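Local structure of glycosyl transferase family 8 (Streptococcus pneumoniae, 5GVV) at residues 23-28 / 253-258; 29-34 / 113-118; 45-50 / 60-65. The protein transfers galactose from UDP-galactose, probably with manganese as cofactor, to the terminal glucose of the already GlcNAc-Glc-modified serine-rich repeat protein PsrP. All coordinates share one frame; numbering follows the deposited sequence.

Interaction 1: 23-28 / 253-258; sequences AMKSLC and MDWSVI
Lys25 lays its aliphatic chain across one face of the Trp255 indole, with CG 3.6 Å from the centroid of the six-membered ring and 24° off the ring normal, a CH-pi contact. From there the chain bends at CG-CD (chi3 -76°) and carries the ammonium group past the ring to the backbone, where NZ donates to Met253 O at 2.7 Å. The donor stands only 17° from the carbonyl plane, and NZ has a second acceptor in Ser251 O, so two carbonyls grip the charge just ahead of helix 255-263. Ile258 flanks the same lysine: its CD1 lies 3.6 Å from Lys25 CG, on the indole face that the lysine covers, and the two side chains run roughly at right angles. Cys28 meets the ring from its rim instead. Its CB is 4.0 Å from Trp255 CZ3 near the ring plane, and SG makes a sulfur-aromatic contact at the edge. The pyrrole end is anchored by Trp255 NE1 bonding to Glu21, one turn before Lys25. Asp254 stands at the N-cap position of helix 255-263, but its carboxylate goes to Trp255 N and Ser256 N of the second subunit. Helix 17-30 thus carries helix 255-263 on one flank, while Met24, Leu27 and Cys28 pack against strand 34-40 and Met24 and Cys28 also touch helix 45-57.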
ATOM      1  N   ALA A  23       7.515  -4.731  -7.143  1.00 10.21           N
ATOM      2  CA  ALA A  23       8.654  -4.897  -8.049  1.00 11.09           C
ATOM      3  C   ALA A  23       9.792  -5.628  -7.343  1.00 11.60           C
ATOM      4  O   ALA A  23      10.426  -6.513  -7.924  1.00 10.22           O
ATOM      5  CB  ALA A  23       9.121  -3.556  -8.560  1.00 10.22           C
HETATM    6  N   MSE A  24      10.060  -5.270  -6.077  1.00 10.50           N
HETATM    7  CA  MSE A  24      11.086  -5.945  -5.302  1.00  9.25           C
HETATM    8  C   MSE A  24      10.726  -7.377  -5.060  1.00 11.79           C
HETATM    9  O   MSE A  24      11.551  -8.264  -5.156  1.00 12.59           O
HETATM   10  CB  MSE A  24      11.399  -5.227  -3.946  1.00 30.00           C
HETATM   11  CG  MSE A  24      12.049  -3.872  -4.102  1.00 30.00           C
HETATM   12 SE   MSE A  24      12.189  -2.994  -2.298  1.00 30.00          SE
HETATM   13  CE  MSE A  24      12.926  -4.643  -1.611  1.00 30.00           C
ATOM     14  N   LYS A  25       9.470  -7.654  -4.711  1.00 10.40           N
ATOM     15  CA  LYS A  25       9.028  -9.039  -4.521  1.00 10.39           C
ATOM     16  C   LYS A  25       9.292  -9.897  -5.758  1.00 10.22           C
ATOM     17  O   LYS A  25       9.778 -11.025  -5.642  1.00 10.17           O
ATOM     18  CB  LYS A  25       7.544  -9.100  -4.146  1.00  9.94           C
ATOM     19  CG  LYS A  25       7.287  -8.903  -2.660  1.00 13.54           C
ATOM     20  CD  LYS A  25       5.901  -9.381  -2.232  1.00 14.18           C
ATOM     21  CE  LYS A  25       4.806  -8.419  -2.643  1.00 16.78           C
ATOM     22  NZ  LYS A  25       3.546  -8.635  -1.852  1.00 11.30           N
ATOM     23  N   SER A  26       8.978  -9.367  -6.936  1.00  8.55           N
ATOM     24  CA  SER A  26       9.179 -10.122  -8.174  1.00 12.38           C
ATOM     25  C   SER A  26      10.669 -10.376  -8.411  1.00 11.39           C
ATOM     26  O   SER A  26      11.057 -11.471  -8.823  1.00 14.59           O
ATOM     27  CB  SER A  26       8.538  -9.407  -9.367  1.00  9.86           C
ATOM     28  OG  SER A  26       9.171  -8.174  -9.664  1.00 12.03           O
ATOM     29  N   LEU A  27      11.497  -9.373  -8.124  1.00 10.96           N
ATOM     30  CA  LEU A  27      12.955  -9.500  -8.227  1.00 13.69           C
ATOM     31  C   LEU A  27      13.507 -10.576  -7.284  1.00 13.44           C
ATOM     32  O   LEU A  27      14.306 -11.429  -7.698  1.00 14.62           O
ATOM     33  CB  LEU A  27      13.624  -8.148  -7.943  1.00 11.96           C
ATOM     34  CG  LEU A  27      15.154  -8.071  -7.884  1.00 10.48           C
ATOM     35  CD1 LEU A  27      15.779  -8.423  -9.221  1.00 11.39           C
ATOM     36  CD2 LEU A  27      15.609  -6.698  -7.441  1.00  9.03           C
ATOM     37  N   CYS A  28      13.074 -10.540  -6.025  1.00 12.17           N
ATOM     38  CA  CYS A  28      13.584 -11.456  -5.003  1.00 12.91           C
ATOM     39  C   CYS A  28      13.040 -12.868  -5.186  1.00 12.86           C
ATOM     40  O   CYS A  28      13.666 -13.843  -4.770  1.00 12.16           O
ATOM     41  CB  CYS A  28      13.231 -10.945  -3.601  1.00 12.03           C
ATOM     42  SG  CYS A  28      14.037  -9.397  -3.158  1.00 15.70           S
HETATM   43  N   MSE A 253       1.348 -11.697  -3.531  1.00 14.65           N
HETATM   44  CA  MSE A 253       2.223 -12.759  -3.047  1.00 14.23           C
HETATM   45  C   MSE A 253       2.781 -12.385  -1.677  1.00 17.20           C
HETATM   46  O   MSE A 253       3.332 -11.292  -1.502  1.00 15.56           O
HETATM   47  CB  MSE A 253       3.352 -12.993  -4.055  1.00 14.62           C
HETATM   48  CG  MSE A 253       4.271 -14.158  -3.737  1.00 15.89           C
HETATM   49 SE   MSE A 253       5.558 -14.459  -5.172  0.55 15.71          SE
HETATM   50  CE  MSE A 253       4.365 -15.298  -6.457  1.00 17.40           C
ATOM     51  N   ASP A 254       2.602 -13.268  -0.696  1.00 17.16           N
ATOM     52  CA  ASP A 254       3.195 -13.057   0.626  1.00 15.85           C
ATOM     53  C   ASP A 254       4.710 -13.172   0.522  1.00 16.68           C
ATOM     54  O   ASP A 254       5.219 -13.905  -0.324  1.00 16.94           O
ATOM     55  CB  ASP A 254       2.685 -14.104   1.621  1.00 18.46           C
ATOM     56  CG  ASP A 254       1.287 -13.805   2.138  1.00 19.94           C
ATOM     57  OD1 ASP A 254       0.911 -12.618   2.242  1.00 21.96           O
ATOM     58  OD2 ASP A 254       0.566 -14.767   2.464  1.00 21.16           O
ATOM     59  N   TRP A 255       5.435 -12.458   1.377  1.00 14.62           N
ATOM     60  CA  TRP A 255       6.884 -12.583   1.414  1.00 14.00           C
ATOM     61  C   TRP A 255       7.272 -13.986   1.869  1.00 16.76           C
ATOM     62  O   TRP A 255       8.328 -14.506   1.494  1.00 14.51           O
ATOM     63  CB  TRP A 255       7.473 -11.543   2.364  1.00 15.83           C
ATOM     64  CG  TRP A 255       7.746 -10.220   1.706  1.00 12.63           C
ATOM     65  CD1 TRP A 255       7.010  -9.072   1.812  1.00 11.05           C
ATOM     66  CD2 TRP A 255       8.841  -9.919   0.835  1.00  9.89           C
ATOM     67  NE1 TRP A 255       7.588  -8.074   1.055  1.00 12.99           N
ATOM     68  CE2 TRP A 255       8.715  -8.570   0.449  1.00 10.47           C
ATOM     69  CE3 TRP A 255       9.922 -10.661   0.349  1.00 12.22           C
ATOM     70  CZ2 TRP A 255       9.634  -7.945  -0.407  1.00 11.82           C
ATOM     71  CZ3 TRP A 255      10.833 -10.043  -0.499  1.00 16.33           C
ATOM     72  CH2 TRP A 255      10.681  -8.698  -0.870  1.00 12.43           C
ATOM     73  N   SER A 256       6.403 -14.594   2.673  1.00 13.96           N
ATOM     74  CA  SER A 256       6.617 -15.951   3.167  1.00 17.17           C
ATOM     75  C   SER A 256       6.725 -16.966   2.026  1.00 19.60           C
ATOM     76  O   SER A 256       7.538 -17.894   2.098  1.00 16.68           O
ATOM     77  CB  SER A 256       5.498 -16.344   4.127  1.00 19.99           C
ATOM     78  OG  SER A 256       4.239 -16.289   3.480  1.00 17.18           O
ATOM     79  N   VAL A 257       5.915 -16.791   0.979  1.00 17.19           N
ATOM     80  CA  VAL A 257       6.017 -17.635  -0.213  1.00 18.78           C
ATOM     81  C   VAL A 257       7.406 -17.519  -0.835  1.00 17.70           C
ATOM     82  O   VAL A 257       8.025 -18.520  -1.214  1.00 18.48           O
ATOM     83  CB  VAL A 257       4.972 -17.253  -1.281  1.00 20.21           C
ATOM     84  CG1 VAL A 257       5.258 -17.980  -2.601  1.00 20.11           C
ATOM     85  CG2 VAL A 257       3.573 -17.562  -0.797  1.00 23.40           C
ATOM     86  N   ILE A 258       7.890 -16.286  -0.941  1.00 17.64           N
ATOM     87  CA  ILE A 258       9.185 -16.020  -1.561  1.00 16.99           C
ATOM     88  C   ILE A 258      10.318 -16.630  -0.741  1.00 17.60           C
ATOM     89  O   ILE A 258      11.204 -17.292  -1.285  1.00 15.00           O
ATOM     90  CB  ILE A 258       9.415 -14.507  -1.737  1.00 15.83           C
ATOM     91  CG1 ILE A 258       8.322 -13.910  -2.630  1.00 18.67           C
ATOM     92  CG2 ILE A 258      10.817 -14.221  -2.298  1.00 17.03           C
ATOM     93  CD1 ILE A 258       8.314 -12.392  -2.675  1.00 17.64           C
TER

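Interaction 2: 29-34 / 113-118; sequences RHNSHL and GDLTDL
The imidazole of His30 lies over the backbone of Gly113, while the amide of Asn31, the next residue, reads the same turn through its polar atoms. Gly113 CA sits 4.0 Å from the centroid of the His30 ring, a CH-pi contact over one face; Arg29 CG covers the opposite face. His30 CB comes as near as 3.4 Å to Gly113 C. The rotation of the ring is further fixed by a hydrogen bond between His30 NE2 and Tyr250 OH. Asn31 turns its CG beside its own backbone N (chi1 -58°), and both ends of the amide then reach the opposing chain. OD1 receives the N-H of Leu115 at 2.8 Å, nearly straight at 174° and on a lone pair in the carbonyl plane. ND2 donates to Gly113 O at 3.1 Å, with the acceptor near the amide plane of Asn31 although the donor stands above the carbonyl plane of Gly113. The same ND2 also bonds to Leu27 O in helix 17-30. Asp114 forms an Asx turn at the entrance to helix 116-119, its OD1 accepting from Thr116 N at 2.7 Å. The loop that ends helix 17-30 is in this way clamped to the one that follows strand 109-111 in the GT-A domain. Amide and carboxylate planes of Asn31 and Asp114 stand 81° apart, and a water bridges them by donating to Asn31 OD1 at 2.8 Å and to Asp114 OD1. Leu115 sets its CB 3.7 Å from Asn31 OD1, and its side chain packs on Leu27 of helix 17-30.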
ATOM      1  N   ARG A  29      11.859 -12.970  -5.789  1.00 11.95           N
ATOM      2  CA  ARG A  29      11.264 -14.261  -6.095  1.00 12.32           C
ATOM      3  C   ARG A  29      12.197 -15.111  -6.964  1.00 14.65           C
ATOM      4  O   ARG A  29      12.286 -16.332  -6.788  1.00 16.14           O
ATOM      5  CB  ARG A  29       9.931 -14.048  -6.814  1.00 16.17           C
ATOM      6  CG  ARG A  29       9.284 -15.317  -7.346  1.00 20.04           C
ATOM      7  CD  ARG A  29       8.981 -16.304  -6.228  1.00 21.23           C
ATOM      8  NE  ARG A  29       8.218 -17.446  -6.723  1.00 22.25           N
ATOM      9  CZ  ARG A  29       8.764 -18.570  -7.177  1.00 26.99           C
ATOM     10  NH1 ARG A  29      10.081 -18.719  -7.199  1.00 29.73           N
ATOM     11  NH2 ARG A  29       7.990 -19.553  -7.611  1.00 37.37           N
ATOM     12  N   HIS A  30      12.914 -14.460  -7.878  1.00 11.18           N
ATOM     13  CA  HIS A  30      13.680 -15.185  -8.885  1.00 16.25           C
ATOM     14  C   HIS A  30      15.192 -14.975  -8.786  1.00 16.14           C
ATOM     15  O   HIS A  30      15.951 -15.592  -9.533  1.00 15.75           O
ATOM     16  CB  HIS A  30      13.195 -14.797 -10.285  1.00 14.39           C
ATOM     17  CG  HIS A  30      11.744 -15.081 -10.522  1.00 15.95           C
ATOM     18  ND1 HIS A  30      11.256 -16.354 -10.726  1.00 17.42           N
ATOM     19  CD2 HIS A  30      10.673 -14.254 -10.587  1.00 14.76           C
ATOM     20  CE1 HIS A  30       9.949 -16.300 -10.906  1.00 17.17           C
ATOM     21  NE2 HIS A  30       9.569 -15.037 -10.826  1.00 16.10           N
ATOM     22  N   ASN A  31      15.621 -14.111  -7.865  1.00 15.60           N
ATOM     23  CA  ASN A  31      17.035 -13.781  -7.716  1.00 12.94           C
ATOM     24  C   ASN A  31      17.430 -13.606  -6.249  1.00 16.01           C
ATOM     25  O   ASN A  31      16.835 -12.798  -5.530  1.00 12.64           O
ATOM     26  CB  ASN A  31      17.375 -12.500  -8.491  1.00 12.36           C
ATOM     27  CG  ASN A  31      17.042 -12.600  -9.972  1.00 18.63           C
ATOM     28  OD1 ASN A  31      17.911 -12.882 -10.804  1.00 14.77           O
ATOM     29  ND2 ASN A  31      15.777 -12.362 -10.307  1.00 14.68           N
ATOM     30  N   SER A  32      18.427 -14.365  -5.802  1.00 16.38           N
ATOM     31  CA  SER A  32      18.927 -14.244  -4.433  1.00 15.64           C
ATOM     32  C   SER A  32      20.202 -13.405  -4.388  1.00 16.92           C
ATOM     33  O   SER A  32      20.680 -12.930  -5.425  1.00 15.10           O
ATOM     34  CB  SER A  32      19.188 -15.626  -3.833  1.00 16.22           C
ATOM     35  OG  SER A  32      20.086 -16.378  -4.636  1.00 17.26           O
ATOM     36  N   HIS A  33      20.741 -13.219  -3.183  1.00 19.32           N
ATOM     37  CA  HIS A  33      21.981 -12.473  -2.970  1.00 16.11           C
ATOM     38  C   HIS A  33      21.956 -11.081  -3.587  1.00 17.67           C
ATOM     39  O   HIS A  33      22.833 -10.723  -4.382  1.00 17.22           O
ATOM     40  CB  HIS A  33      23.181 -13.262  -3.501  1.00 20.64           C
ATOM     41  CG  HIS A  33      23.368 -14.591  -2.837  1.00 20.91           C
ATOM     42  ND1 HIS A  33      22.634 -15.705  -3.180  1.00 21.05           N
ATOM     43  CD2 HIS A  33      24.208 -14.983  -1.849  1.00 22.86           C
ATOM     44  CE1 HIS A  33      23.013 -16.727  -2.434  1.00 23.06           C
ATOM     45  NE2 HIS A  33      23.963 -16.314  -1.614  1.00 21.20           N
ATOM     46  N   LEU A  34      20.955 -10.292  -3.214  1.00 12.32           N
ATOM     47  CA  LEU A  34      20.807  -8.960  -3.785  1.00 15.47           C
ATOM     48  C   LEU A  34      21.084  -7.865  -2.760  1.00 17.31           C
ATOM     49  O   LEU A  34      20.500  -7.854  -1.671  1.00 15.95           O
ATOM     50  CB  LEU A  34      19.399  -8.792  -4.359  1.00 14.13           C
ATOM     51  CG  LEU A  34      18.912  -9.899  -5.289  1.00 14.01           C
ATOM     52  CD1 LEU A  34      17.437  -9.719  -5.569  1.00 16.44           C
ATOM     53  CD2 LEU A  34      19.690  -9.898  -6.589  1.00 14.48           C
ATOM     54  N   GLY A 113      12.031 -13.783 -13.870  1.00 16.40           N
ATOM     55  CA  GLY A 113      13.015 -14.852 -13.844  1.00 15.64           C
ATOM     56  C   GLY A 113      14.422 -14.417 -13.480  1.00 17.69           C
ATOM     57  O   GLY A 113      14.654 -13.265 -13.099  1.00 17.40           O
ATOM     58  N   ASP A 114      15.356 -15.358 -13.592  1.00 18.77           N
ATOM     59  CA  ASP A 114      16.761 -15.149 -13.257  1.00 19.39           C
ATOM     60  C   ASP A 114      17.378 -14.088 -14.162  1.00 21.10           C
ATOM     61  O   ASP A 114      17.315 -14.207 -15.385  1.00 21.31           O
ATOM     62  CB  ASP A 114      17.511 -16.474 -13.429  1.00 22.32           C
ATOM     63  CG  ASP A 114      18.938 -16.435 -12.901  1.00 24.00           C
ATOM     64  OD1 ASP A 114      19.520 -15.339 -12.723  1.00 25.52           O
ATOM     65  OD2 ASP A 114      19.488 -17.530 -12.675  1.00 29.03           O
ATOM     66  N   LEU A 115      17.988 -13.066 -13.561  1.00 17.04           N
ATOM     67  CA  LEU A 115      18.620 -11.985 -14.325  1.00 17.85           C
ATOM     68  C   LEU A 115      20.141 -12.116 -14.418  1.00 19.73           C
ATOM     69  O   LEU A 115      20.827 -11.136 -14.725  1.00 19.45           O
ATOM     70  CB  LEU A 115      18.267 -10.621 -13.725  1.00 17.42           C
ATOM     71  CG  LEU A 115      16.795 -10.220 -13.662  1.00 13.88           C
ATOM     72  CD1 LEU A 115      16.634  -8.835 -13.064  1.00 13.00           C
ATOM     73  CD2 LEU A 115      16.158 -10.278 -15.049  1.00 17.05           C
ATOM     74  N   THR A 116      20.661 -13.317 -14.166  1.00 21.69           N
ATOM     75  CA  THR A 116      22.114 -13.554 -14.130  1.00 22.72           C
ATOM     76  C   THR A 116      22.869 -12.959 -15.326  1.00 26.33           C
ATOM     77  O   THR A 116      23.862 -12.247 -15.147  1.00 27.18           O
ATOM     78  CB  THR A 116      22.440 -15.060 -14.022  1.00 27.27           C
ATOM     79  OG1 THR A 116      21.954 -15.574 -12.775  1.00 31.28           O
ATOM     80  CG2 THR A 116      23.938 -15.288 -14.095  1.00 28.18           C
ATOM     81  N   ASP A 117      22.384 -13.247 -16.534  1.00 24.71           N
ATOM     82  CA  ASP A 117      22.997 -12.760 -17.771  1.00 27.74           C
ATOM     83  C   ASP A 117      23.050 -11.233 -17.820  1.00 26.90           C
ATOM     84  O   ASP A 117      23.971 -10.653 -18.397  1.00 28.82           O
ATOM     85  CB  ASP A 117      22.222 -13.274 -18.992  1.00 25.78           C
ATOM     86  CG  ASP A 117      22.275 -14.783 -19.132  1.00 33.90           C
ATOM     87  OD1 ASP A 117      23.224 -15.395 -18.598  1.00 33.03           O
ATOM     88  OD2 ASP A 117      21.374 -15.357 -19.790  1.00 35.73           O
ATOM     89  N   LEU A 118      22.049 -10.589 -17.226  1.00 23.78           N
ATOM     90  CA  LEU A 118      21.991  -9.130 -17.173  1.00 23.13           C
ATOM     91  C   LEU A 118      22.974  -8.581 -16.142  1.00 24.58           C
ATOM     92  O   LEU A 118      23.664  -7.589 -16.398  1.00 27.33           O
ATOM     93  CB  LEU A 118      20.569  -8.661 -16.852  1.00 21.54           C
ATOM     94  CG  LEU A 118      20.381  -7.166 -16.588  1.00 21.75           C
ATOM     95  CD1 LEU A 118      20.872  -6.346 -17.764  1.00 22.30           C
ATOM     96  CD2 LEU A 118      18.925  -6.836 -16.277  1.00 20.56           C
TER
HETATM   97  O   HOH W   1      20.192 -14.389 -10.455  1.00 24.15           O

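Interaction 3: 45-50 / 60-65; sequences QEWFSQ and GDLIDC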
ATOM      1  N   GLN A  45      10.599   3.901   8.581  1.00  9.45           N
ATOM      2  CA  GLN A  45      11.700   3.031   8.977  1.00  9.78           C
ATOM      3  C   GLN A  45      11.252   1.599   9.275  1.00  9.91           C
ATOM      4  O   GLN A  45      12.021   0.654   9.067  1.00  9.26           O
ATOM      5  CB  GLN A  45      12.397   3.614  10.209  1.00 10.90           C
ATOM      6  CG  GLN A  45      13.245   4.853   9.927  1.00 11.99           C
ATOM      7  CD  GLN A  45      13.556   5.640  11.185  1.00 13.60           C
ATOM      8  OE1 GLN A  45      12.676   6.290  11.753  1.00 14.45           O
ATOM      9  NE2 GLN A  45      14.806   5.583  11.630  1.00 12.42           N
ATOM     10  N   GLU A  46      10.022   1.450   9.766  1.00  8.97           N
ATOM     11  CA  GLU A  46       9.472   0.139  10.108  1.00  9.32           C
ATOM     12  C   GLU A  46       9.388  -0.772   8.892  1.00 11.40           C
ATOM     13  O   GLU A  46       9.602  -1.985   8.991  1.00 12.53           O
ATOM     14  CB  GLU A  46       8.075   0.279  10.726  1.00 12.00           C
ATOM     15  CG  GLU A  46       8.055   0.865  12.139  1.00 10.99           C
ATOM     16  CD  GLU A  46       8.031   2.378  12.155  1.00 11.30           C
ATOM     17  OE1 GLU A  46       8.158   2.999  11.081  1.00 11.92           O
ATOM     18  OE2 GLU A  46       7.879   2.953  13.252  1.00 14.59           O
ATOM     19  N   TRP A  47       9.056  -0.188   7.748  1.00 10.00           N
ATOM     20  CA  TRP A  47       8.991  -0.947   6.506  1.00 12.12           C
ATOM     21  C   TRP A  47      10.378  -1.470   6.157  1.00 11.07           C
ATOM     22  O   TRP A  47      10.544  -2.655   5.868  1.00  9.91           O
ATOM     23  CB  TRP A  47       8.432  -0.082   5.372  1.00  8.97           C
ATOM     24  CG  TRP A  47       8.258  -0.832   4.067  1.00 10.99           C
ATOM     25  CD1 TRP A  47       7.170  -1.561   3.669  1.00 14.27           C
ATOM     26  CD2 TRP A  47       9.208  -0.920   3.001  1.00 11.72           C
ATOM     27  NE1 TRP A  47       7.389  -2.098   2.417  1.00 11.16           N
ATOM     28  CE2 TRP A  47       8.638  -1.719   1.989  1.00 12.09           C
ATOM     29  CE3 TRP A  47      10.490  -0.400   2.807  1.00 13.30           C
ATOM     30  CZ2 TRP A  47       9.305  -2.009   0.796  1.00 13.57           C
ATOM     31  CZ3 TRP A  47      11.153  -0.688   1.621  1.00 14.64           C
ATOM     32  CH2 TRP A  47      10.558  -1.484   0.631  1.00 12.86           C
ATOM     33  N   PHE A  48      11.373  -0.589   6.210  1.00  9.42           N
ATOM     34  CA  PHE A  48      12.750  -0.973   5.918  1.00 11.94           C
ATOM     35  C   PHE A  48      13.268  -2.067   6.845  1.00 12.75           C
ATOM     36  O   PHE A  48      13.904  -3.012   6.378  1.00 13.10           O
ATOM     37  CB  PHE A  48      13.672   0.246   6.012  1.00  9.89           C
ATOM     38  CG  PHE A  48      13.804   1.003   4.728  1.00 11.60           C
ATOM     39  CD1 PHE A  48      14.678   0.564   3.743  1.00 13.89           C
ATOM     40  CD2 PHE A  48      13.067   2.159   4.509  1.00 11.96           C
ATOM     41  CE1 PHE A  48      14.811   1.256   2.551  1.00 14.69           C
ATOM     42  CE2 PHE A  48      13.191   2.862   3.322  1.00 14.08           C
ATOM     43  CZ  PHE A  48      14.066   2.410   2.339  1.00 14.24           C
ATOM     44  N   SER A  49      13.006  -1.944   8.147  1.00 11.93           N
ATOM     45  CA  SER A  49      13.475  -2.943   9.109  1.00 11.55           C
ATOM     46  C   SER A  49      13.044  -4.370   8.764  1.00 14.21           C
ATOM     47  O   SER A  49      13.870  -5.288   8.763  1.00 11.52           O
ATOM     48  CB  SER A  49      13.036  -2.585  10.530  1.00 16.10           C
ATOM     49  OG  SER A  49      13.707  -1.422  10.976  1.00 20.19           O
ATOM     50  N   GLN A  50      11.761  -4.552   8.461  1.00 13.42           N
ATOM     51  CA  GLN A  50      11.234  -5.883   8.170  1.00 12.74           C
ATOM     52  C   GLN A  50      11.740  -6.446   6.846  1.00 13.51           C
ATOM     53  O   GLN A  50      12.162  -7.606   6.771  1.00 13.81           O
ATOM     54  CB  GLN A  50       9.705  -5.865   8.163  1.00 16.06           C
ATOM     55  CG  GLN A  50       9.096  -7.253   7.981  1.00 18.65           C
ATOM     56  CD  GLN A  50       9.436  -8.189   9.128  1.00 22.12           C
ATOM     57  OE1 GLN A  50       8.907  -8.049  10.227  1.00 24.07           O
ATOM     58  NE2 GLN A  50      10.330  -9.140   8.880  1.00 19.53           N
ATOM     59  N   GLY A  60      21.305 -11.261   1.025  1.00 14.30           N
ATOM     60  CA  GLY A  60      21.516  -9.920   0.504  1.00 15.57           C
ATOM     61  C   GLY A  60      21.360  -8.861   1.580  1.00 17.11           C
ATOM     62  O   GLY A  60      21.592  -9.133   2.756  1.00 15.31           O
ATOM     63  N   ASP A  61      20.976  -7.649   1.185  1.00 16.03           N
ATOM     64  CA  ASP A  61      20.733  -6.578   2.150  1.00 17.03           C
ATOM     65  C   ASP A  61      19.801  -5.525   1.557  1.00 15.55           C
ATOM     66  O   ASP A  61      19.472  -5.568   0.363  1.00 14.31           O
ATOM     67  CB  ASP A  61      22.055  -5.931   2.570  1.00 19.72           C
ATOM     68  CG  ASP A  61      22.070  -5.517   4.034  1.00 24.54           C
ATOM     69  OD1 ASP A  61      20.986  -5.425   4.650  1.00 19.52           O
ATOM     70  OD2 ASP A  61      23.176  -5.274   4.563  1.00 28.54           O
ATOM     71  N   LEU A  62      19.370  -4.585   2.392  1.00 16.81           N
ATOM     72  CA  LEU A  62      18.513  -3.489   1.940  1.00 14.99           C
ATOM     73  C   LEU A  62      19.037  -2.164   2.490  1.00 17.52           C
ATOM     74  O   LEU A  62      19.156  -1.987   3.707  1.00 15.84           O
ATOM     75  CB  LEU A  62      17.059  -3.718   2.372  1.00 14.87           C
ATOM     76  CG  LEU A  62      16.070  -2.620   1.967  1.00 16.67           C
ATOM     77  CD1 LEU A  62      16.082  -2.407   0.452  1.00 13.52           C
ATOM     78  CD2 LEU A  62      14.659  -2.929   2.454  1.00 13.95           C
ATOM     79  N   ILE A  63      19.351  -1.238   1.589  1.00 16.79           N
ATOM     80  CA  ILE A  63      19.981   0.018   1.977  1.00 17.99           C
ATOM     81  C   ILE A  63      19.000   1.170   1.832  1.00 17.71           C
ATOM     82  O   ILE A  63      18.506   1.426   0.732  1.00 17.23           O
ATOM     83  CB  ILE A  63      21.231   0.312   1.113  1.00 16.92           C
ATOM     84  CG1 ILE A  63      22.081  -0.951   0.946  1.00 18.01           C
ATOM     85  CG2 ILE A  63      22.045   1.453   1.721  1.00 20.49           C
ATOM     86  CD1 ILE A  63      22.643  -1.485   2.258  1.00 20.29           C
ATOM     87  N   ASP A  64      18.729   1.863   2.936  1.00 17.03           N
ATOM     88  CA  ASP A  64      17.830   3.014   2.929  1.00 18.12           C
ATOM     89  C   ASP A  64      18.608   4.247   2.506  1.00 18.62           C
ATOM     90  O   ASP A  64      19.423   4.765   3.266  1.00 18.03           O
ATOM     91  CB  ASP A  64      17.214   3.215   4.322  1.00 16.03           C
ATOM     92  CG  ASP A  64      16.178   4.333   4.361  1.00 19.27           C
ATOM     93  OD1 ASP A  64      15.923   4.968   3.313  1.00 22.11           O
ATOM     94  OD2 ASP A  64      15.606   4.566   5.450  1.00 19.46           O
ATOM     95  N   CYS A  65      18.363   4.712   1.286  1.00 18.76           N
ATOM     96  CA  CYS A  65      19.053   5.893   0.793  1.00 17.47           C
ATOM     97  C   CYS A  65      18.138   7.105   0.896  1.00 17.07           C
ATOM     98  O   CYS A  65      17.309   7.351   0.018  1.00 14.43           O
ATOM     99  CB  CYS A  65      19.526   5.673  -0.643  1.00 16.73           C
ATOM    100  SG  CYS A  65      20.643   4.260  -0.784  1.00 19.39           S
TER
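Helix 45-50 runs nearly antiparallel to strand 61-65, their axes inclined at 160° and 9.2 Å apart at closest approach, with Phe48 facing Asp64. The Phe48 ring lies flat on the Asp64 side chain: ring and carboxylate planes are only 12° apart, and Asp64 CB stands 3.7 Å from the ring centroid in a CH-pi contact over the face. Asp64 holds CG anti to its backbone N (chi1 -175°), which carries the carboxylate across the ring as far as Phe48 CZ, 3.3 Å from OD1. That stacked carboxylate is fixed by polar partners: OD2 makes a salt bridge to Lys66 and OD1 accepts from Asn40 of strand 34-40. The positive charge of Lys66 probably favours the ionised form. Trp47 CE3 lies over the rim of the other ring face. Leu62, two residues before Asp64 on the strand, approaches the ring obliquely, its CD2 3.7 Å from Phe48 CD1 and 4.2 Å from Trp47 CZ3, so that one methyl touches both aromatic side chains. Trp47 NE1 bonds to Glu21 of helix 17-30, and Trp47 also packs on Trp248 of the second subunit. The contact belongs to the beta-alpha-beta unit in which strand 34-40 leads through helix 45-57 into strand 61-66, the edge strand of the Rossmann-like sheet of a GT-A glycosyltransferase.

Overall arrangement
From the N terminus, helix 17-30 carries 23-28, and its end with the loop after it makes 29-34. Interaction 3 closes the shortest loop, within the unit of strand 34-40, helix 45-57 and strand 61-66. It nests inside the loop that interaction 2 closes at residues 113-118, which in turn nests inside the long loop of interaction 1, closed at 253-258. The three also touch: Leu27 packs on Leu34, the selenium of Met24 on Trp47, and Leu34 O probably bonds to Asp61 N. Together they tie helix 17-30 to helix 255-263 and to the turn before helix 116-119, and helix 45-57 to the edge strand 61-66; interactions 1 and 3 both also touch the second subunit.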